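Local coordinates for protein beta-catenin homolog sys-1 (Caenorhabditis elegans, PDB 3C2G) that acts as a transcription coregulator in the Wnt signaling asymmetry pathway, activating or repressing target genes with partners such as the TCF factor pop-1, at residues P18-R23 with K63-Q68; V231-Y236 with T290-Y295; Q53-I58 with D83-F88; Q217-T222 with V281-V286. All coordinates share one frame; numbering follows the deposited sequence.

How the interactions relate
The four contacts form two neighbourhoods of the armadillo domain. Interactions 1 and 3 sit toward the N-terminal end, with centres 18 Å apart and nearest atoms about 5 Å apart, and their segments interleave along the chain: 18-23 and 53-58 come first, then 63-68 and 83-88. Nearer the middle of the domain, interactions 2 and 4 have centres 17 Å apart, share helix 285-292 and again interleave. Between the two neighbourhoods the centres lie 41 to 48 Å apart, with no direct touch. Interaction 3 is a buried helix-helix interface, interaction 2 is partly buried, and interactions 1 and 4 are surface contacts in which a loop meets the end of a helix.

Interaction 1: residues P18-R23 with K63-Q68; sequences PDPMQR and KPQPVQ
Gln-65 turns its CG away from its own carbonyl carbon (chi1 -43°) and then runs out extended, which carries its amide to Pro-18, Pro-20 and Arg-23. Arg-23 also places CG beside its backbone N; chi1 and chi2 bring its CD to the glutamine, and the bend at chi3 then leads the guanidinium on to its other partners. That CD lies 4.1 Å from Gln-65 OE1, and the guanidinium and amide planes are turned 55° apart. The head group makes a salt bridge to Asp-60, a hydrogen bond to Thr-17 O and a cation-pi contact with Trp-14. Beside this pair, Pro-20 has its CB directed at the loop, and its CG packs 4.2 Å from Val-67 CG2.

Helix 20-37 starts exactly here. Asp-19 is its N-cap, accepting from Gln-22 N through OD2 at 2.9 Å, with the N-H arriving above the carboxylate plane. The loop 63-68, which links helix 47-62 to helix 71-90, thus lies against the first turn of an earlier helix, and Tyr-73 of helix 71-90 touches both Arg-23 and Gln-65. Gln-65 OE1 stands 3.6 Å from Pro-18 O, two acceptor oxygens with no bond between them; with no polar bond joining the two segments, van der Waals packing probably accounts for most of their direct attraction.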
loop_
_atom_site.group_PDB
_atom_site.type_symbol
_atom_site.label_atom_id
_atom_site.label_comp_id
_atom_site.label_asym_id
_atom_site.label_seq_id
_atom_site.Cartn_x
_atom_site.Cartn_y
_atom_site.Cartn_z
ATOM N N PRO A 18 -16.984 41.460 34.550
ATOM C CA PRO A 18 -17.881 40.846 33.567
ATOM C C PRO A 18 -18.167 41.723 32.341
ATOM O O PRO A 18 -18.755 41.236 31.370
ATOM C CB PRO A 18 -19.161 40.631 34.370
ATOM C CG PRO A 18 -19.178 41.789 35.312
ATOM C CD PRO A 18 -17.730 42.040 35.682
ATOM N N ASP A 19 -17.761 42.994 32.396
ATOM C CA ASP A 19 -17.976 43.945 31.301
ATOM C C ASP A 19 -17.245 43.543 30.013
ATOM O O ASP A 19 -16.013 43.421 29.998
ATOM C CB ASP A 19 -17.570 45.367 31.714
ATOM C CG ASP A 19 -17.600 46.346 30.547
ATOM O OD1 ASP A 19 -18.707 46.741 30.114
ATOM O OD2 ASP A 19 -16.513 46.714 30.053
ATOM N N PRO A 20 -18.012 43.363 28.924
ATOM C CA PRO A 20 -17.520 42.889 27.628
ATOM C C PRO A 20 -16.375 43.723 27.062
ATOM O O PRO A 20 -15.366 43.168 26.640
ATOM C CB PRO A 20 -18.751 43.005 26.731
ATOM C CG PRO A 20 -19.901 42.861 27.677
ATOM C CD PRO A 20 -19.463 43.617 28.891
HETATM N N MSE A 21 -16.523 45.043 27.072
HETATM C CA MSE A 21 -15.519 45.915 26.470
HETATM C C MSE A 21 -14.202 45.890 27.236
HETATM O O MSE A 21 -13.135 46.005 26.638
HETATM C CB MSE A 21 -16.042 47.345 26.326
HETATM C CG MSE A 21 -15.604 48.028 25.029
HETATM SE SE MSE A 21 -15.938 46.946 23.397
HETATM C CE MSE A 21 -17.875 46.652 23.574
ATOM N N GLN A 22 -14.283 45.725 28.555
ATOM C CA GLN A 22 -13.086 45.611 29.378
ATOM C C GLN A 22 -12.417 44.247 29.173
ATOM O O GLN A 22 -11.185 44.142 29.183
ATOM C CB GLN A 22 -13.406 45.861 30.857
ATOM N N ARG A 23 -13.234 43.216 28.966
ATOM C CA ARG A 23 -12.735 41.868 28.700
ATOM C C ARG A 23 -11.900 41.797 27.431
ATOM O O ARG A 23 -10.865 41.133 27.402
ATOM C CB ARG A 23 -13.882 40.865 28.646
ATOM C CG ARG A 23 -14.553 40.681 29.978
ATOM C CD ARG A 23 -15.248 39.369 30.088
ATOM N NE ARG A 23 -15.178 38.911 31.467
ATOM C CZ ARG A 23 -15.350 37.653 31.858
ATOM N NH1 ARG A 23 -15.605 36.699 30.962
ATOM N NH2 ARG A 23 -15.259 37.354 33.148
ATOM N N LYS A 63 -16.752 31.237 26.230
ATOM C CA LYS A 63 -18.131 30.979 26.657
ATOM C C LYS A 63 -19.059 32.126 26.270
ATOM O O LYS A 63 -18.634 33.285 26.256
ATOM C CB LYS A 63 -18.204 30.731 28.163
ATOM C CG LYS A 63 -17.637 29.399 28.573
ATOM C CD LYS A 63 -17.801 29.129 30.050
ATOM C CE LYS A 63 -16.838 28.046 30.482
ATOM N NZ LYS A 63 -17.208 27.438 31.784
ATOM N N PRO A 64 -20.324 31.807 25.931
ATOM C CA PRO A 64 -21.290 32.863 25.604
ATOM C C PRO A 64 -21.594 33.734 26.811
ATOM O O PRO A 64 -21.731 33.224 27.923
ATOM C CB PRO A 64 -22.546 32.088 25.187
ATOM C CG PRO A 64 -22.389 30.723 25.794
ATOM C CD PRO A 64 -20.913 30.458 25.812
ATOM N N GLN A 65 -21.666 35.042 26.583
ATOM C CA GLN A 65 -22.076 35.992 27.610
ATOM C C GLN A 65 -23.552 36.358 27.379
ATOM O O GLN A 65 -23.926 36.710 26.257
ATOM C CB GLN A 65 -21.191 37.238 27.567
ATOM C CG GLN A 65 -19.706 36.944 27.397
ATOM C CD GLN A 65 -18.820 38.128 27.763
ATOM O OE1 GLN A 65 -19.083 38.837 28.742
ATOM N NE2 GLN A 65 -17.755 38.342 26.985
ATOM N N PRO A 66 -24.392 36.264 28.435
ATOM C CA PRO A 66 -25.853 36.479 28.372
ATOM C C PRO A 66 -26.301 37.776 27.675
ATOM O O PRO A 66 -27.325 37.771 26.980
ATOM C CB PRO A 66 -26.280 36.484 29.851
ATOM C CG PRO A 66 -24.998 36.591 30.650
ATOM C CD PRO A 66 -23.958 35.934 29.805
ATOM N N VAL A 67 -25.555 38.867 27.868
ATOM C CA VAL A 67 -25.761 40.107 27.107
ATOM C C VAL A 67 -25.512 39.887 25.620
ATOM O O VAL A 67 -24.439 39.419 25.226
ATOM C CB VAL A 67 -24.839 41.267 27.580
ATOM C CG1 VAL A 67 -25.559 42.158 28.583
ATOM C CG2 VAL A 67 -23.511 40.739 28.141
ATOM N N GLN A 68 -26.503 40.230 24.798
ATOM C CA GLN A 68 -26.401 40.058 23.348
ATOM C C GLN A 68 -25.372 41.012 22.721
ATOM O O GLN A 68 -25.368 42.215 22.998
ATOM C CB GLN A 68 -27.774 40.194 22.676
ATOM C CG GLN A 68 -27.804 39.708 21.224
ATOM C CD GLN A 68 -27.372 38.246 21.070
ATOM O OE1 GLN A 68 -28.149 37.325 21.340
ATOM N NE2 GLN A 68 -26.130 38.034 20.628
#

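Interaction 2: residues V231-Y236 with T290-Y295; sequences VMIGSY and TTVVQY
Tyr-236 and Val-292 bury more surface here than any other residues, with Thr-291 next. The tyrosine throws its ring from helix 224-239 across the last turn of helix 285-292, its CG anti to the backbone N (chi1 178°). One ring face lies on main chain: Val-292 CA makes a CH-pi contact 4.2 Å from the centroid of the Tyr-236 ring, 28° off the ring normal, and Thr-291 O sits over the same face toward the rim, 3.5 Å from Tyr-236 CZ. At the ring's edge, near its plane, Tyr-295 CB approaches Tyr-236 CE1 to 4.1 Å.

Val-292 works through its CG2 branch. This methyl rests 3.7 Å from Tyr-236 CB, and Ile-233 CD1 reaches it at 3.9 Å; Met-232 (selenomethionine) also turns its end this way, though its modelled separation is too short to be trusted. Thr-291 adds CG2, 3.9 Å from Tyr-236 CE2, while its hydroxyl bonds back to Gly-287 O.

The Thr-291 carbonyl has a second task. Gln-294 NE2 donates to Thr-291 O at 2.8 Å, in the carbonyl plane on a lone pair, which ties the glutamine amide close to the phenol. After helix 285-292 the chain makes a type I beta turn from Val-292 to Tyr-295. Leu-300 of helix 298-311 packs against Val-292 too, and Phe-264 of helix 251-270 against Met-232. Such side-chain packing between helices 224-239 and 285-292 is typical of the right-handed superhelix of stacked helices in an armadillo domain.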
loop_
_atom_site.group_PDB
_atom_site.type_symbol
_atom_site.label_atom_id
_atom_site.label_comp_id
_atom_site.label_asym_id
_atom_site.label_seq_id
_atom_site.Cartn_x
_atom_site.Cartn_y
_atom_site.Cartn_z
ATOM N N VAL A 231 -15.611 14.415 -3.954
ATOM C CA VAL A 231 -14.598 15.436 -3.733
ATOM C C VAL A 231 -13.426 15.284 -4.720
ATOM O O VAL A 231 -12.974 16.272 -5.308
ATOM C CB VAL A 231 -14.103 15.438 -2.241
ATOM C CG1 VAL A 231 -12.887 16.322 -2.058
ATOM C CG2 VAL A 231 -15.223 15.864 -1.294
HETATM N N MSE A 232 -12.930 14.058 -4.874
HETATM C CA MSE A 232 -11.962 13.710 -5.922
HETATM C C MSE A 232 -12.410 14.277 -7.273
HETATM O O MSE A 232 -11.658 14.957 -7.963
HETATM C CB MSE A 232 -11.922 12.199 -6.074
HETATM C CG MSE A 232 -10.707 11.435 -5.588
HETATM SE SE MSE A 232 -10.929 9.609 -6.386
HETATM C CE MSE A 232 -11.358 10.196 -8.178
ATOM N N ILE A 233 -13.656 13.988 -7.627
ATOM C CA ILE A 233 -14.182 14.265 -8.944
ATOM C C ILE A 233 -14.505 15.735 -9.149
ATOM O O ILE A 233 -14.190 16.292 -10.196
ATOM C CB ILE A 233 -15.400 13.362 -9.259
ATOM C CG1 ILE A 233 -14.931 11.916 -9.405
ATOM C CG2 ILE A 233 -16.127 13.816 -10.526
ATOM C CD1 ILE A 233 -13.931 11.693 -10.552
ATOM N N GLY A 234 -15.149 16.342 -8.162
ATOM C CA GLY A 234 -15.327 17.781 -8.115
ATOM C C GLY A 234 -14.029 18.554 -8.285
ATOM O O GLY A 234 -13.985 19.522 -9.034
ATOM N N SER A 235 -12.969 18.134 -7.609
ATOM C CA SER A 235 -11.677 18.792 -7.781
ATOM C C SER A 235 -11.130 18.539 -9.178
ATOM O O SER A 235 -10.619 19.466 -9.828
ATOM C CB SER A 235 -10.656 18.338 -6.731
ATOM O OG SER A 235 -11.137 18.494 -5.403
ATOM N N TYR A 236 -11.243 17.295 -9.651
ATOM C CA TYR A 236 -10.762 16.982 -10.988
ATOM C C TYR A 236 -11.458 17.872 -12.012
ATOM O O TYR A 236 -10.821 18.437 -12.891
ATOM C CB TYR A 236 -10.929 15.505 -11.360
ATOM C CG TYR A 236 -10.464 15.269 -12.770
ATOM C CD1 TYR A 236 -9.103 15.308 -13.090
ATOM C CD2 TYR A 236 -11.379 15.085 -13.799
ATOM C CE1 TYR A 236 -8.666 15.146 -14.396
ATOM C CE2 TYR A 236 -10.958 14.906 -15.101
ATOM C CZ TYR A 236 -9.599 14.937 -15.394
ATOM O OH TYR A 236 -9.185 14.760 -16.698
ATOM N N THR A 290 -9.027 6.408 -12.137
ATOM C CA THR A 290 -8.428 6.416 -13.457
ATOM C C THR A 290 -8.780 7.676 -14.233
ATOM O O THR A 290 -7.960 8.143 -15.028
ATOM C CB THR A 290 -8.703 5.111 -14.279
ATOM O OG1 THR A 290 -10.093 4.991 -14.541
ATOM C CG2 THR A 290 -8.268 3.889 -13.505
ATOM N N THR A 291 -9.966 8.237 -13.985
ATOM C CA THR A 291 -10.367 9.521 -14.575
ATOM C C THR A 291 -9.460 10.653 -14.088
ATOM O O THR A 291 -9.008 11.480 -14.879
ATOM C CB THR A 291 -11.830 9.883 -14.219
ATOM O OG1 THR A 291 -12.709 8.867 -14.708
ATOM C CG2 THR A 291 -12.255 11.246 -14.837
ATOM N N VAL A 292 -9.196 10.654 -12.780
ATOM C CA VAL A 292 -8.471 11.716 -12.113
ATOM C C VAL A 292 -7.001 11.706 -12.489
ATOM O O VAL A 292 -6.409 12.768 -12.674
ATOM C CB VAL A 292 -8.674 11.653 -10.570
ATOM C CG1 VAL A 292 -7.623 12.487 -9.823
ATOM C CG2 VAL A 292 -10.090 12.125 -10.210
ATOM N N VAL A 293 -6.416 10.520 -12.625
ATOM C CA VAL A 293 -4.998 10.430 -12.974
ATOM C C VAL A 293 -4.689 10.737 -14.438
ATOM O O VAL A 293 -3.562 10.570 -14.874
ATOM C CB VAL A 293 -4.339 9.099 -12.542
ATOM C CG1 VAL A 293 -4.489 8.900 -11.041
ATOM C CG2 VAL A 293 -4.899 7.913 -13.322
ATOM N N GLN A 294 -5.681 11.205 -15.188
ATOM C CA GLN A 294 -5.417 11.808 -16.503
ATOM C C GLN A 294 -4.735 13.173 -16.356
ATOM O O GLN A 294 -4.157 13.669 -17.315
ATOM C CB GLN A 294 -6.704 11.969 -17.327
ATOM C CG GLN A 294 -7.426 10.664 -17.662
ATOM C CD GLN A 294 -8.819 10.878 -18.281
ATOM O OE1 GLN A 294 -9.086 10.410 -19.390
ATOM N NE2 GLN A 294 -9.704 11.571 -17.565
ATOM N N TYR A 295 -4.805 13.794 -15.176
ATOM C CA TYR A 295 -4.164 15.093 -14.996
ATOM C C TYR A 295 -2.639 14.970 -14.927
ATOM O O TYR A 295 -2.114 14.229 -14.112
ATOM C CB TYR A 295 -4.697 15.872 -13.790
ATOM C CG TYR A 295 -4.183 17.299 -13.812
ATOM C CD1 TYR A 295 -4.825 18.272 -14.581
ATOM C CD2 TYR A 295 -3.019 17.663 -13.121
ATOM C CE1 TYR A 295 -4.353 19.565 -14.647
ATOM C CE2 TYR A 295 -2.525 18.961 -13.190
ATOM C CZ TYR A 295 -3.203 19.906 -13.961
ATOM O OH TYR A 295 -2.745 21.203 -14.048
#

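Interaction 3: residues Q53-I58 with D83-F88; sequences QILNII and DILRRF
Next to Ile-84, which faces helix 53-58, the carboxylate of Asp-83 is turned the other way and gripped by several arginines. Arg-86 NH2 donates to Asp-83 OD1 at 2.8 Å on the syn side, 17° out of the carboxylate plane. Asp-83 OD2 takes a salt bridge from Arg-31 NE of helix 20-37 and another from Arg-87, modelled too short for its length to mean much. Three positive groups round one acid would be expected to favour its ionised form.

The interface itself is wholly apolar. Ile-84 CG2 touches two isoleucines of the facing helix, 3.7 Å from Ile-54 CG2 and 3.5 Å from Ile-58 CD1. Ile-58 extends its chain beyond CG1, and the same CD1 reaches on to the helix backbone, 3.9 Å from Leu-85 N. Phe-88 fills the neighbouring stretch. Its CZ presses on Ile-54 CG2 at 3.5 Å, whereas Leu-55 CD2 comes to the ring's edge, 3.6 Å from Phe-88 CD2. Ile-84 CG2, a turn earlier in the same helix, sits over one face toward the rim and probably limits how the ring can turn.

Ile-30 of helix 20-37 and Ile-11 of helix 3-13 continue the hydrophobic layer around Ile-54. The two axes come within 10.5 Å and run roughly antiparallel, at 139° between their directions. Antiparallel packing of helices that follow each other in the chain, through buried apolar side chains, is one of the helix-helix interfaces of the right-handed armadillo superhelix.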
loop_
_atom_site.group_PDB
_atom_site.type_symbol
_atom_site.label_atom_id
_atom_site.label_comp_id
_atom_site.label_asym_id
_atom_site.label_seq_id
_atom_site.Cartn_x
_atom_site.Cartn_y
_atom_site.Cartn_z
ATOM N N GLN A 53 -3.677 29.426 34.550
ATOM C CA GLN A 53 -4.401 30.694 34.680
ATOM C C GLN A 53 -4.813 31.233 33.316
ATOM O O GLN A 53 -5.974 31.600 33.128
ATOM C CB GLN A 53 -3.546 31.758 35.392
ATOM C CG GLN A 53 -3.401 31.588 36.887
ATOM C CD GLN A 53 -2.593 32.716 37.540
ATOM O OE1 GLN A 53 -1.437 32.977 37.173
ATOM N NE2 GLN A 53 -3.203 33.386 38.521
ATOM N N ILE A 54 -3.861 31.295 32.381
ATOM C CA ILE A 54 -4.142 31.754 31.018
ATOM C C ILE A 54 -5.135 30.827 30.315
ATOM O O ILE A 54 -6.088 31.295 29.681
ATOM C CB ILE A 54 -2.869 31.850 30.156
ATOM C CG1 ILE A 54 -1.750 32.597 30.896
ATOM C CG2 ILE A 54 -3.189 32.467 28.789
ATOM C CD1 ILE A 54 -1.606 34.043 30.545
ATOM N N LEU A 55 -4.912 29.519 30.424
ATOM C CA LEU A 55 -5.785 28.553 29.774
ATOM C C LEU A 55 -7.198 28.726 30.295
ATOM O O LEU A 55 -8.164 28.688 29.524
ATOM C CB LEU A 55 -5.304 27.111 29.986
ATOM C CG LEU A 55 -4.022 26.654 29.268
ATOM C CD1 LEU A 55 -3.663 25.213 29.657
ATOM C CD2 LEU A 55 -4.140 26.798 27.752
ATOM N N ASN A 56 -7.312 28.942 31.602
ATOM C CA ASN A 56 -8.620 29.084 32.218
ATOM C C ASN A 56 -9.330 30.345 31.761
ATOM O O ASN A 56 -10.558 30.361 31.685
ATOM C CB ASN A 56 -8.525 29.009 33.741
ATOM C CG ASN A 56 -8.415 27.577 34.247
ATOM O OD1 ASN A 56 -8.584 26.612 33.487
ATOM N ND2 ASN A 56 -8.149 27.431 35.540
ATOM N N ILE A 57 -8.560 31.380 31.429
ATOM C CA ILE A 57 -9.130 32.599 30.855
ATOM C C ILE A 57 -9.539 32.398 29.387
ATOM O O ILE A 57 -10.635 32.808 28.969
ATOM C CB ILE A 57 -8.189 33.833 31.013
ATOM C CG1 ILE A 57 -8.085 34.241 32.488
ATOM C CG2 ILE A 57 -8.710 35.012 30.208
ATOM C CD1 ILE A 57 -7.060 35.345 32.766
ATOM N N ILE A 58 -8.659 31.779 28.602
ATOM C CA ILE A 58 -9.009 31.426 27.227
ATOM C C ILE A 58 -10.365 30.711 27.189
ATOM O O ILE A 58 -11.295 31.135 26.473
ATOM C CB ILE A 58 -7.902 30.592 26.554
ATOM C CG1 ILE A 58 -6.692 31.487 26.265
ATOM C CG2 ILE A 58 -8.434 29.947 25.280
ATOM C CD1 ILE A 58 -5.435 30.746 25.969
ATOM N N ASP A 83 -5.278 33.157 19.451
ATOM C CA ASP A 83 -3.890 33.427 19.084
ATOM C C ASP A 83 -2.938 33.132 20.232
ATOM O O ASP A 83 -1.825 32.666 20.010
ATOM C CB ASP A 83 -3.691 34.857 18.599
ATOM C CG ASP A 83 -2.306 35.071 18.013
ATOM O OD1 ASP A 83 -2.010 34.508 16.932
ATOM O OD2 ASP A 83 -1.496 35.773 18.651
ATOM N N ILE A 84 -3.380 33.397 21.461
ATOM C CA ILE A 84 -2.614 33.002 22.633
ATOM C C ILE A 84 -2.528 31.480 22.631
ATOM O O ILE A 84 -1.440 30.907 22.703
ATOM C CB ILE A 84 -3.267 33.513 23.951
ATOM C CG1 ILE A 84 -3.057 35.025 24.115
ATOM C CG2 ILE A 84 -2.706 32.770 25.159
ATOM C CD1 ILE A 84 -4.083 35.700 25.043
ATOM N N LEU A 85 -3.678 30.827 22.520
ATOM C CA LEU A 85 -3.721 29.369 22.511
ATOM C C LEU A 85 -2.806 28.767 21.447
ATOM O O LEU A 85 -2.069 27.826 21.730
ATOM C CB LEU A 85 -5.157 28.872 22.335
ATOM C CG LEU A 85 -5.389 27.361 22.276
ATOM C CD1 LEU A 85 -4.821 26.601 23.494
ATOM C CD2 LEU A 85 -6.875 27.111 22.131
ATOM N N ARG A 86 -2.849 29.324 20.238
ATOM C CA ARG A 86 -1.993 28.865 19.157
ATOM C C ARG A 86 -0.532 28.934 19.564
ATOM O O ARG A 86 0.224 27.990 19.352
ATOM C CB ARG A 86 -2.228 29.678 17.884
ATOM C CG ARG A 86 -1.377 29.235 16.692
ATOM C CD ARG A 86 -1.747 29.954 15.397
ATOM N NE ARG A 86 -1.445 31.376 15.489
ATOM C CZ ARG A 86 -0.254 31.910 15.242
ATOM N NH1 ARG A 86 0.761 31.133 14.874
ATOM N NH2 ARG A 86 -0.080 33.223 15.371
ATOM N N ARG A 87 -0.154 30.051 20.176
ATOM C CA ARG A 87 1.221 30.265 20.595
ATOM C C ARG A 87 1.685 29.252 21.641
ATOM O O ARG A 87 2.832 28.787 21.599
ATOM C CB ARG A 87 1.414 31.713 21.047
ATOM C CG ARG A 87 1.355 32.679 19.861
ATOM C CD ARG A 87 1.406 34.149 20.251
ATOM N NE ARG A 87 2.380 34.826 19.394
ATOM C CZ ARG A 87 2.087 35.475 18.273
ATOM N NH1 ARG A 87 0.833 35.587 17.866
ATOM N NH2 ARG A 87 3.059 36.027 17.567
ATOM N N PHE A 88 0.777 28.875 22.538
ATOM C CA PHE A 88 1.025 27.814 23.515
ATOM C C PHE A 88 1.340 26.461 22.885
ATOM O O PHE A 88 1.924 25.595 23.531
ATOM C CB PHE A 88 -0.196 27.635 24.423
ATOM C CG PHE A 88 -0.289 28.636 25.532
ATOM C CD1 PHE A 88 0.462 29.810 25.508
ATOM C CD2 PHE A 88 -1.156 28.413 26.601
ATOM C CE1 PHE A 88 0.367 30.731 26.535
ATOM C CE2 PHE A 88 -1.262 29.337 27.643
ATOM C CZ PHE A 88 -0.497 30.499 27.609
#

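Interaction 4: residues Q217-T222 with V281-V286; sequences QPPPPT and VRSDGV
Arg-282 NH2 reaches Gln-217 O at a short 2.7 Å, yet from well above the carbonyl plane, 45° out of it, instead of along a lone pair. Seen from the arginine the fit is better: the oxygen lies at the edge of the guanidinium and in its plane. The N-H...O angle is only 131°, so the bond is bent at the hydrogen as well. A bend at chi3 (-41°) swings the guanidinium onto the loop, and His-215 O adds a weak second acceptor for the same NH2.

The contact falls where the armadillo domain turns from helix 274-282 into helix 285-292. A Schellman motif ends the first helix: Asp-284, with positive phi, is its C' residue, Asp-284 N bonds Val-281 O at 3.2 Å, and Gly-285 N bonds back to Phe-280 O.

The loop that receives the arginine is a run of prolines, 218 to 221, of which the first three adopt an extended, polyproline-II-like backbone. Pro-219 is the proline whose CB is directed at segment 281-286, chiefly Ser-283 just past the helix end. Its CG lies 3.5 Å from Ser-283 OG, its CD equally close, and the same CD is 4.0 Å from Arg-282 NH2. The serine hydroxyl finds its hydrogen-bond partner in Gly-279 O, one turn back. Trp-210, on helix 202-210, touches both Pro-219 and Arg-282, and Ile-225 and Ile-226 of helix 224-239 pack against Ser-283.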
loop_
_atom_site.group_PDB
_atom_site.type_symbol
_atom_site.label_atom_id
_atom_site.label_comp_id
_atom_site.label_asym_id
_atom_site.label_seq_id
_atom_site.Cartn_x
_atom_site.Cartn_y
_atom_site.Cartn_z
ATOM N N GLN A 217 -24.510 -4.013 1.312
ATOM C CA GLN A 217 -25.279 -2.931 0.695
ATOM C C GLN A 217 -24.340 -1.936 -0.007
ATOM O O GLN A 217 -23.132 -1.943 0.242
ATOM C CB GLN A 217 -26.098 -2.176 1.750
ATOM C CG GLN A 217 -27.066 -3.021 2.555
ATOM C CD GLN A 217 -28.426 -3.169 1.910
ATOM O OE1 GLN A 217 -28.584 -3.877 0.916
ATOM N NE2 GLN A 217 -29.425 -2.515 2.490
ATOM N N PRO A 218 -24.896 -1.077 -0.886
ATOM C CA PRO A 218 -24.113 0.032 -1.430
ATOM C C PRO A 218 -23.682 0.958 -0.292
ATOM O O PRO A 218 -24.530 1.360 0.509
ATOM C CB PRO A 218 -25.114 0.759 -2.341
ATOM C CG PRO A 218 -26.159 -0.256 -2.654
ATOM C CD PRO A 218 -26.268 -1.095 -1.427
ATOM N N PRO A 219 -22.373 1.275 -0.196
ATOM C CA PRO A 219 -21.940 2.175 0.867
ATOM C C PRO A 219 -22.832 3.411 0.925
ATOM O O PRO A 219 -23.166 3.978 -0.118
ATOM C CB PRO A 219 -20.518 2.542 0.453
ATOM C CG PRO A 219 -20.052 1.356 -0.289
ATOM C CD PRO A 219 -21.242 0.834 -1.031
ATOM N N PRO A 220 -23.239 3.812 2.138
ATOM C CA PRO A 220 -24.223 4.870 2.290
ATOM C C PRO A 220 -23.675 6.221 1.830
ATOM O O PRO A 220 -22.481 6.501 2.023
ATOM C CB PRO A 220 -24.492 4.884 3.798
ATOM C CG PRO A 220 -23.256 4.341 4.401
ATOM C CD PRO A 220 -22.767 3.309 3.439
ATOM N N PRO A 221 -24.537 7.043 1.200
ATOM C CA PRO A 221 -24.196 8.405 0.767
ATOM C C PRO A 221 -23.806 9.314 1.925
ATOM O O PRO A 221 -23.204 10.360 1.695
ATOM C CB PRO A 221 -25.488 8.911 0.121
ATOM C CG PRO A 221 -26.570 7.989 0.619
ATOM C CD PRO A 221 -25.914 6.673 0.823
ATOM N N THR A 222 -24.138 8.911 3.151
ATOM C CA THR A 222 -23.741 9.658 4.349
ATOM C C THR A 222 -22.304 9.341 4.763
ATOM O O THR A 222 -21.713 10.043 5.585
ATOM C CB THR A 222 -24.680 9.375 5.556
ATOM O OG1 THR A 222 -24.784 7.960 5.769
ATOM C CG2 THR A 222 -26.071 9.961 5.319
ATOM N N VAL A 281 -15.102 -0.321 -4.845
ATOM C CA VAL A 281 -15.225 -0.725 -6.230
ATOM C C VAL A 281 -16.676 -0.709 -6.714
ATOM O O VAL A 281 -16.929 -0.324 -7.842
ATOM C CB VAL A 281 -14.546 -2.073 -6.488
ATOM C CG1 VAL A 281 -14.804 -2.561 -7.931
ATOM C CG2 VAL A 281 -13.037 -1.968 -6.194
ATOM N N ARG A 282 -17.630 -1.091 -5.874
ATOM C CA ARG A 282 -19.044 -1.021 -6.260
ATOM C C ARG A 282 -19.546 0.427 -6.358
ATOM O O ARG A 282 -20.558 0.701 -6.998
ATOM C CB ARG A 282 -19.935 -1.865 -5.316
ATOM C CG ARG A 282 -19.497 -3.355 -5.163
ATOM C CD ARG A 282 -20.418 -4.254 -4.288
ATOM N NE ARG A 282 -20.922 -3.622 -3.058
ATOM C CZ ARG A 282 -20.416 -3.775 -1.826
ATOM N NH1 ARG A 282 -19.349 -4.540 -1.595
ATOM N NH2 ARG A 282 -20.989 -3.148 -0.802
ATOM N N SER A 283 -18.838 1.364 -5.738
ATOM C CA SER A 283 -19.206 2.784 -5.826
ATOM C C SER A 283 -18.440 3.496 -6.948
ATOM O O SER A 283 -18.424 4.719 -7.018
ATOM C CB SER A 283 -18.951 3.472 -4.497
ATOM O OG SER A 283 -19.357 2.631 -3.427
ATOM N N ASP A 284 -17.796 2.709 -7.810
ATOM C CA ASP A 284 -17.111 3.201 -9.010
ATOM C C ASP A 284 -15.782 3.897 -8.717
ATOM O O ASP A 284 -15.308 4.739 -9.484
ATOM C CB ASP A 284 -18.050 4.048 -9.874
ATOM C CG ASP A 284 -18.968 3.186 -10.730
ATOM O OD1 ASP A 284 -18.621 2.005 -10.960
ATOM O OD2 ASP A 284 -20.032 3.677 -11.165
ATOM N N GLY A 285 -15.177 3.493 -7.608
ATOM C CA GLY A 285 -13.922 4.057 -7.180
ATOM C C GLY A 285 -12.818 3.944 -8.210
ATOM O O GLY A 285 -12.072 4.900 -8.434
ATOM N N VAL A 286 -12.730 2.781 -8.847
ATOM C CA VAL A 286 -11.645 2.494 -9.783
ATOM C C VAL A 286 -11.769 3.374 -11.021
ATOM O O VAL A 286 -10.770 3.943 -11.497
ATOM C CB VAL A 286 -11.571 0.980 -10.128
ATOM C CG1 VAL A 286 -10.724 0.728 -11.369
ATOM C CG2 VAL A 286 -11.018 0.195 -8.938
#